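Local coordinates for protein ochratoxinase (Aspergillus niger, PDB 4C65) that hydrolyses the amide bond of ochratoxin A, releasing phenylalanine and ochratoxin alpha, as a zinc-dependent carboxypeptidase of the amidohydrolase superfamily, at residues E227-V230 against I231-A235; A123-I126 against N127-T130; A286-S289 against V290-F294. All coordinates share one frame; numbering follows the deposited sequence.

Contact 1 of 3, residues E227-V230 against I231-A235; sequences ELKV and IVEEA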
loop_
_atom_site.group_PDB
_atom_site.type_symbol
_atom_site.label_atom_id
_atom_site.label_comp_id
_atom_site.label_asym_id
_atom_site.label_seq_id
_atom_site.Cartn_x
_atom_site.Cartn_y
_atom_site.Cartn_z
ATOM N N GLU A 227 -25.005 11.097 9.948
ATOM C CA GLU A 227 -24.637 9.729 9.621
ATOM C C GLU A 227 -25.784 8.764 9.874
ATOM O O GLU A 227 -26.068 7.907 9.033
ATOM C CB GLU A 227 -23.422 9.283 10.428
ATOM C CG GLU A 227 -22.114 9.887 9.956
ATOM C CD GLU A 227 -21.071 9.912 11.040
ATOM O OE1 GLU A 227 -21.273 10.670 12.005
ATOM O OE2 GLU A 227 -20.048 9.173 10.938
ATOM N N LEU A 228 -26.457 8.912 11.017
ATOM C CA LEU A 228 -27.542 8.001 11.362
ATOM C C LEU A 228 -28.676 8.057 10.330
ATOM O O LEU A 228 -29.219 7.035 9.958
ATOM C CB LEU A 228 -28.084 8.280 12.764
ATOM C CG LEU A 228 -27.201 7.917 13.960
ATOM C CD1 LEU A 228 -27.841 8.417 15.251
ATOM C CD2 LEU A 228 -26.979 6.415 14.017
ATOM N N LYS A 229 -29.010 9.241 9.859
ATOM C CA LYS A 229 -30.063 9.389 8.869
ATOM C C LYS A 229 -29.688 8.679 7.565
ATOM O O LYS A 229 -30.507 8.006 6.965
ATOM C CB LYS A 229 -30.332 10.874 8.622
ATOM C CG LYS A 229 -31.416 11.176 7.607
ATOM C CD LYS A 229 -31.625 12.678 7.528
ATOM C CE LYS A 229 -32.725 13.078 6.536
ATOM N NZ LYS A 229 -32.181 13.682 5.264
ATOM N N VAL A 230 -28.459 8.894 7.110
ATOM C CA VAL A 230 -27.956 8.230 5.915
ATOM C C VAL A 230 -27.970 6.709 6.078
ATOM O O VAL A 230 -28.481 5.998 5.229
ATOM C CB VAL A 230 -26.551 8.753 5.539
ATOM C CG1 VAL A 230 -25.857 7.852 4.540
ATOM C CG2 VAL A 230 -26.672 10.159 4.991
ATOM N N ILE A 231 -27.478 6.217 7.204
ATOM C CA ILE A 231 -27.567 4.803 7.486
ATOM C C ILE A 231 -29.002 4.269 7.367
ATOM O O ILE A 231 -29.236 3.234 6.723
ATOM C CB ILE A 231 -26.997 4.458 8.868
ATOM C CG1 ILE A 231 -25.476 4.602 8.826
ATOM C CG2 ILE A 231 -27.344 3.028 9.247
ATOM C CD1 ILE A 231 -24.835 4.680 10.189
ATOM N N VAL A 232 -29.958 4.944 7.989
ATOM C CA VAL A 232 -31.370 4.537 7.911
ATOM C C VAL A 232 -31.883 4.558 6.465
ATOM O O VAL A 232 -32.579 3.639 6.038
ATOM C CB VAL A 232 -32.257 5.393 8.852
ATOM C CG1 VAL A 232 -33.744 5.187 8.557
ATOM C CG2 VAL A 232 -31.955 5.041 10.297
ATOM N N GLU A 233 -31.532 5.600 5.715
ATOM C CA GLU A 233 -31.933 5.738 4.310
ATOM C C GLU A 233 -31.338 4.631 3.443
ATOM O O GLU A 233 -32.000 4.096 2.558
ATOM C CB GLU A 233 -31.521 7.101 3.766
ATOM C CG GLU A 233 -32.363 8.236 4.304
ATOM C CD GLU A 233 -31.731 9.607 4.059
ATOM O OE1 GLU A 233 -30.538 9.650 3.652
ATOM O OE2 GLU A 233 -32.427 10.630 4.271
ATOM N N GLU A 234 -30.066 4.329 3.673
ATOM C CA GLU A 234 -29.403 3.249 2.949
ATOM C C GLU A 234 -30.097 1.926 3.224
ATOM O O GLU A 234 -30.372 1.193 2.294
ATOM C CB GLU A 234 -27.936 3.147 3.335
ATOM C CG GLU A 234 -27.069 4.235 2.736
ATOM C CD GLU A 234 -27.039 4.196 1.240
ATOM O OE1 GLU A 234 -27.006 3.076 0.695
ATOM O OE2 GLU A 234 -27.033 5.279 0.612
ATOM N N ALA A 235 -30.372 1.624 4.487
ATOM C CA ALA A 235 -31.065 0.377 4.829
ATOM C C ALA A 235 -32.444 0.313 4.175
ATOM O O ALA A 235 -32.779 -0.669 3.533
ATOM C CB ALA A 235 -31.203 0.244 6.322
#
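The N-H of Glu234 meets Val230 O at 2.8 Å, the shortest of four successive i to i+4 bonds that run along two turns of alpha-helix. This helix, 225-237, is the connection of a beta-alpha-beta unit between strands 203-206 and 242-246 of the TIM barrel. Ile231 N bonds Glu227 O at 2.9 Å, and Val232 N to Leu228 O and Glu233 N to Lys229 O complete the set.

Lys229 and Glu233 stand one turn apart and form a salt bridge. Lysine suits its exposed position, where a long chain can extend before its charge finds a partner; Glu233 is only partly exposed and also packs on Glu226 of a neighbouring subunit. Lys229 runs out straight, CG anti to its backbone N (chi1 -180°), and turns only at its last torsion, which brings NZ to Glu233 OE2 at 3.2 Å, a weak bond. Glu233 OE2 crosses the aliphatic stem of Lys229 at a slant, 3.3 Å from its CE and 3.5 Å from its CG.

The other faces of the helix suit the interior. Branched Ile231 packs on Val188 and Val192 of helix 185-198 and on Ile203 and Val205 of strand 203-206, while Leu228 reaches Val205 and Val232 reaches Val242. Buried carboxylates find arginines: Glu234 pairs with Arg189, Arg193 and Arg237, and Glu227, bonded to Ser224 and Gly184, also pairs with Arg193 of a neighbouring subunit. The two methyls of Val230 part company: Val230 CG2 lies 4.1 Å from Glu233 OE1, while Val230 CG1 lies 4.2 Å from Glu234 CG.

Contact 2 of 3, residues A123-I126 against N127-T130; sequences AKAI and NDGT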
loop_
_atom_site.group_PDB
_atom_site.type_symbol
_atom_site.label_atom_id
_atom_site.label_comp_id
_atom_site.label_asym_id
_atom_site.label_seq_id
_atom_site.Cartn_x
_atom_site.Cartn_y
_atom_site.Cartn_z
ATOM N N ALA A 123 -25.328 -18.711 7.740
ATOM C CA ALA A 123 -26.659 -19.021 7.149
ATOM C C ALA A 123 -26.525 -19.804 5.848
ATOM O O ALA A 123 -27.327 -20.679 5.545
ATOM C CB ALA A 123 -27.465 -17.768 6.920
ATOM N N LYS A 124 -25.470 -19.528 5.095
ATOM C CA LYS A 124 -25.214 -20.264 3.873
ATOM C C LYS A 124 -25.053 -21.748 4.120
ATOM O O LYS A 124 -25.465 -22.546 3.282
ATOM C CB LYS A 124 -23.961 -19.776 3.192
ATOM C CG LYS A 124 -24.094 -18.401 2.619
ATOM C CD LYS A 124 -22.736 -17.873 2.177
ATOM C CE LYS A 124 -22.797 -17.447 0.728
ATOM N NZ LYS A 124 -22.349 -16.045 0.609
ATOM N N ALA A 125 -24.442 -22.125 5.239
ATOM C CA ALA A 125 -24.258 -23.524 5.544
ATOM C C ALA A 125 -25.561 -24.148 6.060
ATOM O O ALA A 125 -25.723 -25.381 6.034
ATOM C CB ALA A 125 -23.127 -23.698 6.529
ATOM N N ILE A 126 -26.468 -23.331 6.578
ATOM C CA ILE A 126 -27.772 -23.821 7.026
ATOM C C ILE A 126 -28.663 -23.994 5.804
ATOM O O ILE A 126 -29.288 -25.030 5.622
ATOM C CB ILE A 126 -28.445 -22.840 8.001
ATOM C CG1 ILE A 126 -27.655 -22.744 9.296
ATOM C CG2 ILE A 126 -29.859 -23.292 8.305
ATOM C CD1 ILE A 126 -28.139 -21.666 10.232
ATOM N N ASN A 127 -28.660 -22.990 4.932
ATOM C CA ASN A 127 -29.499 -22.993 3.739
ATOM C C ASN A 127 -29.096 -24.013 2.698
ATOM O O ASN A 127 -29.939 -24.442 1.948
ATOM C CB ASN A 127 -29.557 -21.596 3.101
ATOM C CG ASN A 127 -30.281 -20.604 3.974
ATOM O OD1 ASN A 127 -31.224 -20.956 4.651
ATOM N ND2 ASN A 127 -29.816 -19.373 4.000
ATOM N N ASP A 128 -27.838 -24.416 2.626
ATOM C CA ASP A 128 -27.497 -25.531 1.729
ATOM C C ASP A 128 -27.644 -26.887 2.415
ATOM O O ASP A 128 -27.292 -27.907 1.842
ATOM C CB ASP A 128 -26.117 -25.358 1.080
ATOM C CG ASP A 128 -24.940 -25.531 2.053
ATOM O OD1 ASP A 128 -25.122 -25.894 3.226
ATOM O OD2 ASP A 128 -23.804 -25.245 1.630
ATOM N N GLY A 129 -28.147 -26.904 3.646
ATOM C CA GLY A 129 -28.373 -28.160 4.356
ATOM C C GLY A 129 -27.133 -28.860 4.932
ATOM O O GLY A 129 -27.263 -29.955 5.461
ATOM N N THR A 130 -25.945 -28.248 4.879
ATOM C CA THR A 130 -24.738 -28.861 5.492
ATOM C C THR A 130 -24.869 -28.943 6.999
ATOM O O THR A 130 -24.515 -29.930 7.605
ATOM C CB THR A 130 -23.446 -28.107 5.163
ATOM O OG1 THR A 130 -23.427 -27.744 3.784
ATOM C CG2 THR A 130 -22.237 -28.989 5.461
#
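Asn127 N bonds Ala123 O at 2.7 Å in the last regular turn of helix 119-127. Asp128 N still reaches Lys124 O in the same i to i+4 pattern, but Gly129 N steps back to Ile126 O at 3.0 Å, an i to i+3 bond that marks the helix end. Gly129 is the first residue to leave helical angles, and its phi of 76° is one that a residue without a side chain adopts easily.

The tight part lies on the Asp128 side. With chi1 at 71° its CG sits between the backbone N and the carbonyl carbon, which turns the carboxylate back over the chain. Asp128 OD1 there comes to 2.9 Å from Ala125 O, two acceptors close together, a cost probably offset by two donors from Thr130. Thr130 N bonds Asp128 OD1 at 3.0 Å and Thr130 OG1 does so at 2.6 Å, both from one face of the carboxylate plane. Threonine suits the place because its hydroxyl adds to its own N-H. The other oxygen, OD2, makes a salt bridge with Arg96 of a neighbouring subunit, so this aspartate also serves the octamer interface.

The solvent side belongs to Asn127, an exposed polar residue. Asn127 ND2 lies 3.2 Å from Ala123 O, but at a poor angle, so the amide lies beside that carbonyl without a hydrogen bond to it. Ala123 and Ile126, in contrast, pack on Val136 of strand 135-138. The whole is a helix C-terminus running into an Asx turn, built by Asp128 OD1 and Thr130 N.

Contact 3 of 3, residues A286-S289 against V290-F294; sequences ATRS and VIEIF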
loop_
_atom_site.group_PDB
_atom_site.type_symbol
_atom_site.label_atom_id
_atom_site.label_comp_id
_atom_site.label_asym_id
_atom_site.label_seq_id
_atom_site.Cartn_x
_atom_site.Cartn_y
_atom_site.Cartn_z
ATOM N N ALA A 286 -35.200 -5.335 25.192
ATOM C CA ALA A 286 -34.551 -4.950 26.449
ATOM C C ALA A 286 -33.176 -5.601 26.695
ATOM O O ALA A 286 -32.291 -4.964 27.240
ATOM C CB ALA A 286 -35.494 -5.232 27.616
ATOM N N THR A 287 -33.017 -6.852 26.267
ATOM C CA THR A 287 -31.852 -7.695 26.613
ATOM C C THR A 287 -31.530 -7.656 28.099
ATOM O O THR A 287 -30.419 -7.350 28.500
ATOM C CB THR A 287 -30.593 -7.381 25.766
ATOM O OG1 THR A 287 -30.066 -6.105 26.114
ATOM C CG2 THR A 287 -30.916 -7.373 24.281
ATOM N N ARG A 288 -32.520 -7.994 28.920
ATOM C CA ARG A 288 -32.367 -7.924 30.365
ATOM C C ARG A 288 -31.372 -8.952 30.853
ATOM O O ARG A 288 -30.750 -8.750 31.892
ATOM C CB ARG A 288 -33.726 -8.089 31.073
ATOM C CG ARG A 288 -33.690 -7.976 32.601
ATOM C CD ARG A 288 -33.237 -6.612 33.086
ATOM N NE ARG A 288 -33.031 -6.593 34.523
ATOM C CZ ARG A 288 -32.706 -5.502 35.229
ATOM N NH1 ARG A 288 -32.514 -4.329 34.631
ATOM N NH2 ARG A 288 -32.555 -5.584 36.535
ATOM N N SER A 289 -31.196 -10.038 30.100
ATOM C CA SER A 289 -30.227 -11.090 30.467
ATOM C C SER A 289 -28.831 -10.534 30.712
ATOM O O SER A 289 -28.169 -10.891 31.679
ATOM C CB SER A 289 -30.139 -12.168 29.392
ATOM O OG SER A 289 -31.257 -13.033 29.443
ATOM N N VAL A 290 -28.388 -9.656 29.836
ATOM C CA VAL A 290 -27.070 -9.111 29.933
ATOM C C VAL A 290 -26.868 -8.287 31.207
ATOM O O VAL A 290 -25.806 -8.333 31.845
ATOM C CB VAL A 290 -26.788 -8.359 28.618
ATOM C CG1 VAL A 290 -26.616 -6.854 28.766
ATOM C CG2 VAL A 290 -25.628 -8.978 27.862
ATOM N N ILE A 291 -27.890 -7.538 31.590
ATOM C CA ILE A 291 -27.865 -6.797 32.858
ATOM C C ILE A 291 -27.821 -7.759 34.036
ATOM O O ILE A 291 -27.103 -7.521 35.008
ATOM C CB ILE A 291 -29.074 -5.846 33.013
ATOM C CG1 ILE A 291 -28.819 -4.505 32.324
ATOM C CG2 ILE A 291 -29.210 -5.351 34.444
ATOM C CD1 ILE A 291 -28.928 -4.290 30.851
ATOM N N GLU A 292 -28.606 -8.828 33.955
ATOM C CA GLU A 292 -28.730 -9.768 35.058
ATOM C C GLU A 292 -27.438 -10.519 35.281
ATOM O O GLU A 292 -27.117 -10.865 36.404
ATOM C CB GLU A 292 -29.889 -10.738 34.819
ATOM C CG GLU A 292 -31.281 -10.106 34.897
ATOM C CD GLU A 292 -31.623 -9.578 36.287
ATOM O OE1 GLU A 292 -31.066 -10.072 37.283
ATOM O OE2 GLU A 292 -32.452 -8.658 36.371
ATOM N N ILE A 293 -26.680 -10.755 34.214
ATOM C CA ILE A 293 -25.382 -11.436 34.343
ATOM C C ILE A 293 -24.412 -10.659 35.233
ATOM O O ILE A 293 -23.841 -11.224 36.165
ATOM C CB ILE A 293 -24.730 -11.706 32.969
ATOM C CG1 ILE A 293 -25.463 -12.854 32.283
ATOM C CG2 ILE A 293 -23.246 -12.043 33.117
ATOM C CD1 ILE A 293 -25.178 -12.947 30.800
ATOM N N PHE A 294 -24.235 -9.372 34.962
ATOM C CA PHE A 294 -23.281 -8.591 35.749
ATOM C C PHE A 294 -23.834 -8.272 37.154
ATOM O O PHE A 294 -23.056 -8.048 38.092
ATOM C CB PHE A 294 -22.749 -7.355 34.967
ATOM C CG PHE A 294 -23.727 -6.212 34.811
ATOM C CD1 PHE A 294 -24.286 -5.567 35.932
ATOM C CD2 PHE A 294 -24.050 -5.726 33.536
ATOM C CE1 PHE A 294 -25.178 -4.507 35.783
ATOM C CE2 PHE A 294 -24.946 -4.666 33.384
ATOM C CZ PHE A 294 -25.509 -4.054 34.510
#
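Arg288 NE bonds Glu292 OE2 at 2.8 Å, an i to i+4 salt bridge on the first turns of helix 288-297, which follows strand 283-285 of the TIM barrel. Arg288 NH2 adds a weak bond to Glu292 OE2 at 3.1 Å. NE and NH2 thus both converge on OE2, which NE meets on its anti side, and with the guanidinium and carboxylate planes 55° apart the groups do not lie flat against each other. Bends at the second torsion of both chains (chi2 63° in Arg288, -65° in Glu292) fold them toward each other. Over one face of the guanidinium lies Ile291 CG2, 3.5 Å from Arg288 NH1; branched isoleucine offers a methyl just where that flat group lies.

The next shell probably holds the pair in place: Arg288 NH1 bonds Ala314 O and His317 on helix 304-327, and Glu292 OE2 takes a second salt bridge from Arg353 of helix 344-354. Regular backbone bonds, Glu292 N to Arg288 O at 3.0 Å and Ile293 N to Ser289 O at 2.9 Å, carry the turn itself.

At the strand's end, Thr287 adopts positive phi where the chain enters the helix, and its OG1 gives a bond to Ala286 O at 2.7 Å. Thr287 OG1 is also hydrogen-bonded to ND1 of the zinc ligand His265, a second-shell role that probably helps orient the imidazole, and both Thr287 and Val290 touch the active-site Asp336. At the helix start, the carboxylate of Glu346 bonds Ser289 OG through OE1 and Arg288 N through OE2.

How the contacts relate
Along the chain the order is contact 2, contact 1, contact 3, and none touches another. Their centres lie 28 to 31 Å apart, and the nearest atoms of any two are about 18 to 20 Å apart. Contact 1 sits on helix 225-237 and contact 3 on helix 288-297; the two helices belong to the part of the barrel built on the parallel sheet from strand 203-206 to strand 331-332. Contact 2 ends helix 119-127, which leads to strand 135-138 of another sheet, across the chain's centre from contact 3. Contacts 1 and 2 also touch neighbouring subunits of the octamer, whereas contact 3 borders the zinc site.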